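Exotoxin 3 (Staphylococcus aureus, PDB 2Z8L) binds the sialylated glycan sialyl Lewis X and belongs to the staphylococcal superantigen-like toxins, which pair an OB fold with a beta-grasp domain. Local coordinates at residues D20-D23 / Y24-A28; R149-I153 / Q154-L158; L69-R72 / K73-G76. All coordinates share one frame; numbering follows the deposited sequence.

Interaction 1 of 3, residues D20-D23 / Y24-A28; sequences DLRD and YYSGA. Unlike the reference sequence in segment 24-28: Gly27 (reference Arg).
Ser26 folds back on Arg22 at the end of the helix formed by residues 18-25, and its hydroxyl bonds to the backbone carbonyl of Arg22. Ser26 OG donates to Arg22 O at 2.7 Å, reaching it from above the carbonyl plane; the hydroxyl lies beside its own backbone N (chi1 -61°), which turns it toward the preceding turn. The same oxygen sits over one face of the Arg22 guanidinium, 3.3 Å from NH1 without a hydrogen bond. NH1 instead makes a salt bridge to Asp23 OD1 at 2.9 Å, with the carboxylate oxygen at the edge of the guanidinium.

Among the backbone bonds, Tyr24 N to Asp20 O is a regular helical link of 3.0 Å, whereas Tyr25 N to Leu21 O is weak at 3.3 Å. This is the N-terminal helix that precedes the OB barrel, and Tyr25 and Ser26 lay it against helix 141-155 of the beta-grasp domain.

Apolar contact joins Leu21 and Tyr25, whose side chains run side by side in the same direction; Leu21 CD1 meets the ring edge at Tyr25 CE2, 3.8 Å away. Tyr24 CD2 lies over the centre of the Tyr25 ring. The two phenol groups are held separately, Tyr24 OH by Glu84 and Tyr25 OH by Asp145 and the backbone N of Leu186.

Interaction 2 of 3, residues R149-I153 / Q154-L158; sequences RQYLI and QNFDL. Unlike the reference sequence in segment 154-158: Asn155 (reference Asp).
Leu152 O carries two bonds from the residues that follow the helix: Phe156 N donates at 2.9 Å and Leu158 N at 3.1 Å. The two donors come from opposite faces of the carbonyl plane, and the Leu158 bond is nearly straight, with an angle of 168° at the hydrogen. The two carbonyls just before it, Gln150 O and Tyr151 O, accept from Gln154 N and Asn155 N, each at 3.0 Å. The next carbonyl, Ile153 O, is served by a water that donates both to it and to Leu158 O, at 2.8 Å each, and so bridges the helix end to the departing chain.

Polar side chains look elsewhere for partners. Gln150 NE2 donates to Tyr25 O and Gly27 O, at and just past the C-terminal end of helix 18-25, while Arg149 forms a salt bridge with Asp145 and donates to the carbonyl of Lys184, a residue of the glycan pocket, which makes it a probable second-shell support. Asp157 pairs with Lys160.

Apolar groups close the end. Leu158 CB comes within 3.9 Å of Leu152 CB and also meets Ile153 CG1, and Tyr151 CE2 touches the edge of the Phe156 ring at CE2, 3.6 Å away, the planes inclined by 46°. Leu152 and Phe156 face strands 114-121 and 200-207. A left-handed backbone at Asp157 (phi 62°) lets the chain reverse, a helix C-terminal cap that closes the long helix packed across the sheet of the beta-grasp fold.

Interaction 3 of 3, residues L69-R72 / K73-G76; sequences LKTR and KNPG. Unlike the reference sequence in segment 69-72: Leu69 (reference Ile), Thr71 (reference Lys).
Asn74 reaches back over the bend to Thr71, and its amide does most of the joining. ND2 donates to Thr71 O at 2.9 Å, from above the carbonyl plane, while OD1 is directed to the methyl groups of Thr71 and Leu69. Chi1 of -63° leaves CG beside the backbone N and swings the amide back toward the preceding loop, and chi2 of -86° turns ND2 to Thr71 O. The Thr71 and Asn74 side chains run antiparallel alongside one another, and the distance from Thr71 CG2 to Asn74 OD1, 3.0 Å, is short enough to mark a tight fit. Leu69 CD1 approaches the same oxygen at 3.5 Å, its side chain crossing Asn74 at a slant and putting an apolar branch against the amide.

Thr71 has OG1 opposite its backbone N (chi1 172°), which places CG2 between N and the carbonyl carbon, near Asn74. Thr71 OG1 is hydrogen-bonded to a water at 2.7 Å, and that water accepts from Lys73 N at 2.9 Å, so that the water joins the side chain of one segment to the backbone of the other. Arg72 bends at chi2, and NH1 finds the carbonyl of Arg39. Lys73, by contrast, is fully extended and lies against Thr36 and Tyr38. Thr71 O receives a second donor, Arg39 NE, and Asn74 pairs by its backbone with Gly37, so strand 35-42 holds both ends of the bend.

The chain leaves helix 65-68 and turns into strand 73-75, which runs antiparallel to strand 35-42: this is the OB-fold connection in which a helix links the third barrel strand to the fourth.

In the fold
Interactions 1 and 2 meet across the interface of the two domains, with centres about 11 Å apart: a glutamine of interaction 2 ties it to the chain end of interaction 1, and Arg149 packs on the Tyr25 hydroxyl. Interaction 3 lies on the other side of the chain's centre, its centre about 31 and 36 Å from theirs, within the OB barrel. The first two are helix ends, interaction 1 largely at the surface and interaction 2 partly buried, with leucines, isoleucine and phenylalanine doing more of the work. Interaction 3, partly buried, has no helix of its own; between its two segments a side-chain amide and a water do what i to i+4 backbone bonds do in the helices, and barrel strand 35-42 completes the hold.

Interaction 1 of 3, residues D20-D23 / Y24-A28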
loop_
_atom_site.group_PDB
_atom_site.type_symbol
_atom_site.label_atom_id
_atom_site.label_comp_id
_atom_site.label_asym_id
_atom_site.label_seq_id
_atom_site.Cartn_x
_atom_site.Cartn_y
_atom_site.Cartn_z
ATOM N N ASP A 20 17.716 3.745 4.760
ATOM C CA ASP A 20 16.981 4.113 3.539
ATOM C C ASP A 20 15.600 3.423 3.494
ATOM O O ASP A 20 14.627 4.005 3.026
ATOM C CB ASP A 20 17.758 3.745 2.263
ATOM C CG ASP A 20 19.103 4.407 2.184
ATOM O OD1 ASP A 20 19.204 5.604 2.555
ATOM O OD2 ASP A 20 20.065 3.737 1.726
ATOM N N LEU A 21 15.543 2.193 3.961
ATOM C CA LEU A 21 14.286 1.467 4.034
ATOM C C LEU A 21 13.363 2.188 5.034
ATOM O O LEU A 21 12.193 2.425 4.766
ATOM C CB LEU A 21 14.586 0.035 4.468
ATOM C CG LEU A 21 13.492 -0.986 4.528
ATOM C CD1 LEU A 21 12.761 -1.004 3.200
ATOM C CD2 LEU A 21 14.154 -2.339 4.857
ATOM N N ARG A 22 13.895 2.553 6.198
ATOM C CA ARG A 22 13.121 3.281 7.187
ATOM C C ARG A 22 12.637 4.636 6.653
ATOM O O ARG A 22 11.482 5.036 6.859
ATOM C CB ARG A 22 13.936 3.479 8.478
ATOM C CG ARG A 22 13.157 4.135 9.625
ATOM C CD ARG A 22 13.984 4.883 10.576
ATOM N NE ARG A 22 13.151 5.801 11.362
ATOM C CZ ARG A 22 12.751 7.022 10.977
ATOM N NH1 ARG A 22 13.103 7.554 9.801
ATOM N NH2 ARG A 22 11.986 7.741 11.798
ATOM N N ASP A 23 13.492 5.360 5.959
ATOM C CA ASP A 23 13.151 6.705 5.559
ATOM C C ASP A 23 12.082 6.652 4.458
ATOM O O ASP A 23 11.217 7.532 4.392
ATOM C CB ASP A 23 14.395 7.501 5.143
ATOM C CG ASP A 23 15.334 7.828 6.333
ATOM O OD1 ASP A 23 14.962 7.564 7.524
ATOM O OD2 ASP A 23 16.481 8.303 6.088
ATOM N N TYR A 24 12.134 5.623 3.612
ATOM C CA TYR A 24 11.086 5.393 2.582
ATOM C C TYR A 24 9.714 5.288 3.228
ATOM O O TYR A 24 8.787 5.968 2.843
ATOM C CB TYR A 24 11.356 4.140 1.752
ATOM C CG TYR A 24 10.311 3.827 0.718
ATOM C CD1 TYR A 24 10.272 4.506 -0.489
ATOM C CD2 TYR A 24 9.365 2.872 0.921
ATOM C CE1 TYR A 24 9.306 4.198 -1.449
ATOM C CE2 TYR A 24 8.433 2.557 -0.036
ATOM C CZ TYR A 24 8.404 3.254 -1.216
ATOM O OH TYR A 24 7.486 2.964 -2.196
ATOM N N TYR A 25 9.600 4.444 4.254
ATOM C CA TYR A 25 8.324 4.195 4.874
ATOM C C TYR A 25 7.908 5.206 5.899
ATOM O O TYR A 25 6.801 5.140 6.412
ATOM C CB TYR A 25 8.306 2.776 5.473
ATOM C CG TYR A 25 8.172 1.669 4.466
ATOM C CD1 TYR A 25 6.972 1.466 3.804
ATOM C CD2 TYR A 25 9.238 0.915 4.103
ATOM C CE1 TYR A 25 6.767 0.435 2.887
ATOM C CE2 TYR A 25 9.050 -0.151 3.195
ATOM C CZ TYR A 25 7.839 -0.354 2.564
ATOM O OH TYR A 25 7.668 -1.378 1.648
ATOM N N SER A 26 8.781 6.193 6.164
ATOM C CA SER A 26 8.534 7.319 7.080
ATOM C C SER A 26 8.185 8.559 6.313
ATOM O O SER A 26 7.927 9.621 6.913
ATOM C CB SER A 26 9.806 7.629 7.896
ATOM O OG SER A 26 10.167 6.533 8.655
ATOM N N GLY A 27 8.191 8.445 4.989
ATOM C CA GLY A 27 8.024 9.571 4.122
ATOM C C GLY A 27 6.595 9.840 3.734
ATOM O O GLY A 27 5.658 9.177 4.153
ATOM N N ALA A 28 6.440 10.851 2.896
ATOM C CA ALA A 28 5.138 11.307 2.535
ATOM C C ALA A 28 4.425 10.363 1.557
ATOM O O ALA A 28 5.030 9.646 0.743
ATOM C CB ALA A 28 5.234 12.716 1.932
#

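Interaction 2 of 3, residues R149-I153 / Q154-L158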
loop_
_atom_site.group_PDB
_atom_site.type_symbol
_atom_site.label_atom_id
_atom_site.label_comp_id
_atom_site.label_asym_id
_atom_site.label_seq_id
_atom_site.Cartn_x
_atom_site.Cartn_y
_atom_site.Cartn_z
ATOM N N ARG A 149 3.571 -0.469 7.924
ATOM C CA ARG A 149 4.990 -0.179 8.295
ATOM C C ARG A 149 5.165 1.191 8.921
ATOM O O ARG A 149 5.880 1.308 9.922
ATOM C CB ARG A 149 5.974 -0.328 7.130
ATOM C CG ARG A 149 5.977 -1.742 6.509
ATOM C CD ARG A 149 7.215 -1.961 5.721
ATOM N NE ARG A 149 7.017 -2.943 4.696
ATOM C CZ ARG A 149 7.974 -3.618 4.087
ATOM N NH1 ARG A 149 9.236 -3.443 4.432
ATOM N NH2 ARG A 149 7.624 -4.450 3.119
ATOM N N GLN A 150 4.542 2.227 8.344
ATOM C CA GLN A 150 4.671 3.545 8.916
ATOM C C GLN A 150 4.172 3.582 10.381
ATOM O O GLN A 150 4.800 4.173 11.214
ATOM C CB GLN A 150 3.946 4.563 8.040
ATOM C CG GLN A 150 4.246 5.994 8.438
ATOM C CD GLN A 150 3.974 6.985 7.336
ATOM O OE1 GLN A 150 2.862 7.543 7.270
ATOM N NE2 GLN A 150 4.981 7.235 6.469
ATOM N N TYR A 151 3.064 2.896 10.652
ATOM C CA TYR A 151 2.510 2.812 12.013
ATOM C C TYR A 151 3.516 2.102 12.941
ATOM O O TYR A 151 3.748 2.512 14.070
ATOM C CB TYR A 151 1.219 2.059 12.006
ATOM C CG TYR A 151 0.616 1.842 13.347
ATOM C CD1 TYR A 151 -0.123 2.843 13.945
ATOM C CD2 TYR A 151 0.771 0.645 14.006
ATOM C CE1 TYR A 151 -0.655 2.662 15.218
ATOM C CE2 TYR A 151 0.241 0.440 15.271
ATOM C CZ TYR A 151 -0.477 1.453 15.867
ATOM O OH TYR A 151 -0.998 1.241 17.115
ATOM N N LEU A 152 4.125 1.024 12.449
ATOM C CA LEU A 152 5.090 0.279 13.262
ATOM C C LEU A 152 6.396 1.032 13.513
ATOM O O LEU A 152 7.046 0.876 14.563
ATOM C CB LEU A 152 5.357 -1.107 12.640
ATOM C CG LEU A 152 4.179 -2.071 12.559
ATOM C CD1 LEU A 152 4.599 -3.267 11.719
ATOM C CD2 LEU A 152 3.703 -2.461 13.967
ATOM N N ILE A 153 6.820 1.864 12.547
ATOM C CA ILE A 153 7.982 2.683 12.717
ATOM C C ILE A 153 7.725 3.742 13.785
ATOM O O ILE A 153 8.589 3.984 14.649
ATOM C CB ILE A 153 8.398 3.332 11.389
ATOM C CG1 ILE A 153 8.982 2.268 10.457
ATOM C CG2 ILE A 153 9.466 4.422 11.608
ATOM C CD1 ILE A 153 8.979 2.702 8.923
ATOM N N GLN A 154 6.548 4.356 13.700
ATOM C CA GLN A 154 6.181 5.460 14.626
ATOM C C GLN A 154 5.895 4.980 16.053
ATOM O O GLN A 154 6.101 5.725 17.017
ATOM C CB GLN A 154 4.945 6.204 14.123
ATOM C CG GLN A 154 5.130 6.957 12.800
ATOM C CD GLN A 154 3.810 7.427 12.155
ATOM O OE1 GLN A 154 2.724 6.839 12.364
ATOM N NE2 GLN A 154 3.916 8.436 11.301
ATOM N N ASN A 155 5.375 3.769 16.188
ATOM C CA ASN A 155 4.825 3.318 17.477
ATOM C C ASN A 155 5.488 2.085 18.102
ATOM O O ASN A 155 5.349 1.860 19.303
ATOM C CB ASN A 155 3.342 3.081 17.328
ATOM C CG ASN A 155 2.602 4.322 16.925
ATOM O OD1 ASN A 155 2.213 4.498 15.763
ATOM N ND2 ASN A 155 2.399 5.199 17.887
ATOM N N PHE A 156 6.149 1.259 17.294
ATOM C CA PHE A 156 6.698 0.008 17.761
ATOM C C PHE A 156 8.155 -0.197 17.378
ATOM O O PHE A 156 8.650 -1.327 17.357
ATOM C CB PHE A 156 5.808 -1.168 17.329
ATOM C CG PHE A 156 4.488 -1.166 18.012
ATOM C CD1 PHE A 156 4.357 -1.731 19.292
ATOM C CD2 PHE A 156 3.405 -0.539 17.457
ATOM C CE1 PHE A 156 3.142 -1.680 19.951
ATOM C CE2 PHE A 156 2.184 -0.511 18.110
ATOM C CZ PHE A 156 2.062 -1.066 19.352
ATOM N N ASP A 157 8.858 0.898 17.083
ATOM C CA ASP A 157 10.290 0.848 16.913
ATOM C C ASP A 157 10.734 -0.062 15.756
ATOM O O ASP A 157 11.849 -0.559 15.749
ATOM C CB ASP A 157 10.982 0.380 18.204
ATOM C CG ASP A 157 10.845 1.371 19.368
ATOM O OD1 ASP A 157 10.792 2.603 19.121
ATOM O OD2 ASP A 157 10.864 0.911 20.539
ATOM N N LEU A 158 9.891 -0.252 14.751
ATOM C CA LEU A 158 10.382 -0.922 13.545
ATOM C C LEU A 158 11.592 -0.178 12.936
ATOM O O LEU A 158 11.574 1.049 12.772
ATOM C CB LEU A 158 9.270 -1.063 12.508
ATOM C CG LEU A 158 9.632 -1.859 11.255
ATOM C CD1 LEU A 158 9.981 -3.323 11.454
ATOM C CD2 LEU A 158 8.506 -1.757 10.291
HETATM O O HOH W 1 11.268 3.054 14.641
#

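Interaction 3 of 3, residues L69-R72 / K73-G76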
loop_
_atom_site.group_PDB
_atom_site.type_symbol
_atom_site.label_atom_id
_atom_site.label_comp_id
_atom_site.label_asym_id
_atom_site.label_seq_id
_atom_site.Cartn_x
_atom_site.Cartn_y
_atom_site.Cartn_z
ATOM N N LEU A 69 -7.360 -2.688 -16.372
ATOM C CA LEU A 69 -7.343 -1.406 -17.080
ATOM C C LEU A 69 -6.976 -1.708 -18.544
ATOM O O LEU A 69 -5.798 -1.736 -18.904
ATOM C CB LEU A 69 -6.330 -0.430 -16.455
ATOM C CG LEU A 69 -6.510 0.110 -15.016
ATOM C CD1 LEU A 69 -7.926 0.578 -14.697
ATOM C CD2 LEU A 69 -6.060 -0.917 -14.007
ATOM N N LYS A 70 -7.995 -1.973 -19.368
ATOM C CA LYS A 70 -7.799 -2.292 -20.797
ATOM C C LYS A 70 -8.534 -1.289 -21.696
ATOM O O LYS A 70 -8.693 -1.504 -22.904
ATOM C CB LYS A 70 -8.286 -3.710 -21.112
ATOM C CG LYS A 70 -9.777 -3.954 -20.794
ATOM C CD LYS A 70 -10.112 -5.449 -20.784
ATOM C CE LYS A 70 -11.094 -5.804 -19.668
ATOM N NZ LYS A 70 -11.205 -7.292 -19.512
ATOM N N THR A 71 -8.975 -0.190 -21.098
ATOM C CA THR A 71 -9.567 0.895 -21.843
ATOM C C THR A 71 -8.668 2.130 -21.728
ATOM O O THR A 71 -7.925 2.264 -20.777
ATOM C CB THR A 71 -10.990 1.189 -21.328
ATOM O OG1 THR A 71 -11.487 2.388 -21.945
ATOM C CG2 THR A 71 -11.016 1.340 -19.845
ATOM N N ARG A 72 -8.738 3.023 -22.705
ATOM C CA ARG A 72 -7.911 4.230 -22.693
ATOM C C ARG A 72 -8.260 5.125 -21.504
ATOM O O ARG A 72 -7.372 5.483 -20.731
ATOM C CB ARG A 72 -8.080 4.980 -24.011
ATOM C CG ARG A 72 -7.557 6.391 -24.027
ATOM C CD ARG A 72 -6.077 6.495 -23.702
ATOM N NE ARG A 72 -5.576 7.835 -24.074
ATOM C CZ ARG A 72 -4.334 8.266 -23.848
ATOM N NH1 ARG A 72 -3.438 7.469 -23.287
ATOM N NH2 ARG A 72 -3.976 9.485 -24.219
ATOM N N LYS A 73 -9.545 5.462 -21.346
ATOM C CA LYS A 73 -10.012 6.431 -20.327
ATOM C C LYS A 73 -10.618 5.633 -19.185
ATOM O O LYS A 73 -11.531 4.863 -19.416
ATOM C CB LYS A 73 -11.038 7.404 -20.903
ATOM C CG LYS A 73 -11.573 8.458 -19.933
ATOM C CD LYS A 73 -12.475 9.459 -20.620
ATOM C CE LYS A 73 -13.019 10.476 -19.672
ATOM N NZ LYS A 73 -13.574 11.669 -20.389
ATOM N N ASN A 74 -10.140 5.874 -17.962
ATOM C CA ASN A 74 -10.512 5.086 -16.776
ATOM C C ASN A 74 -10.948 6.034 -15.657
ATOM O O ASN A 74 -10.149 6.442 -14.814
ATOM C CB ASN A 74 -9.355 4.248 -16.311
ATOM C CG ASN A 74 -8.937 3.237 -17.321
ATOM O OD1 ASN A 74 -9.495 2.150 -17.367
ATOM N ND2 ASN A 74 -8.040 3.631 -18.226
ATOM N N PRO A 75 -12.235 6.372 -15.614
ATOM C CA PRO A 75 -12.717 7.248 -14.557
ATOM C C PRO A 75 -12.923 6.545 -13.205
ATOM O O PRO A 75 -12.923 5.312 -13.151
ATOM C CB PRO A 75 -14.052 7.753 -15.109
ATOM C CG PRO A 75 -14.473 6.693 -16.055
ATOM C CD PRO A 75 -13.291 5.997 -16.574
ATOM N N GLY A 76 -13.054 7.323 -12.138
ATOM C CA GLY A 76 -13.514 6.779 -10.885
ATOM C C GLY A 76 -12.484 5.926 -10.181
ATOM O O GLY A 76 -12.826 4.919 -9.516
HETATM O O HOH W 2 -11.641 4.741 -23.222
#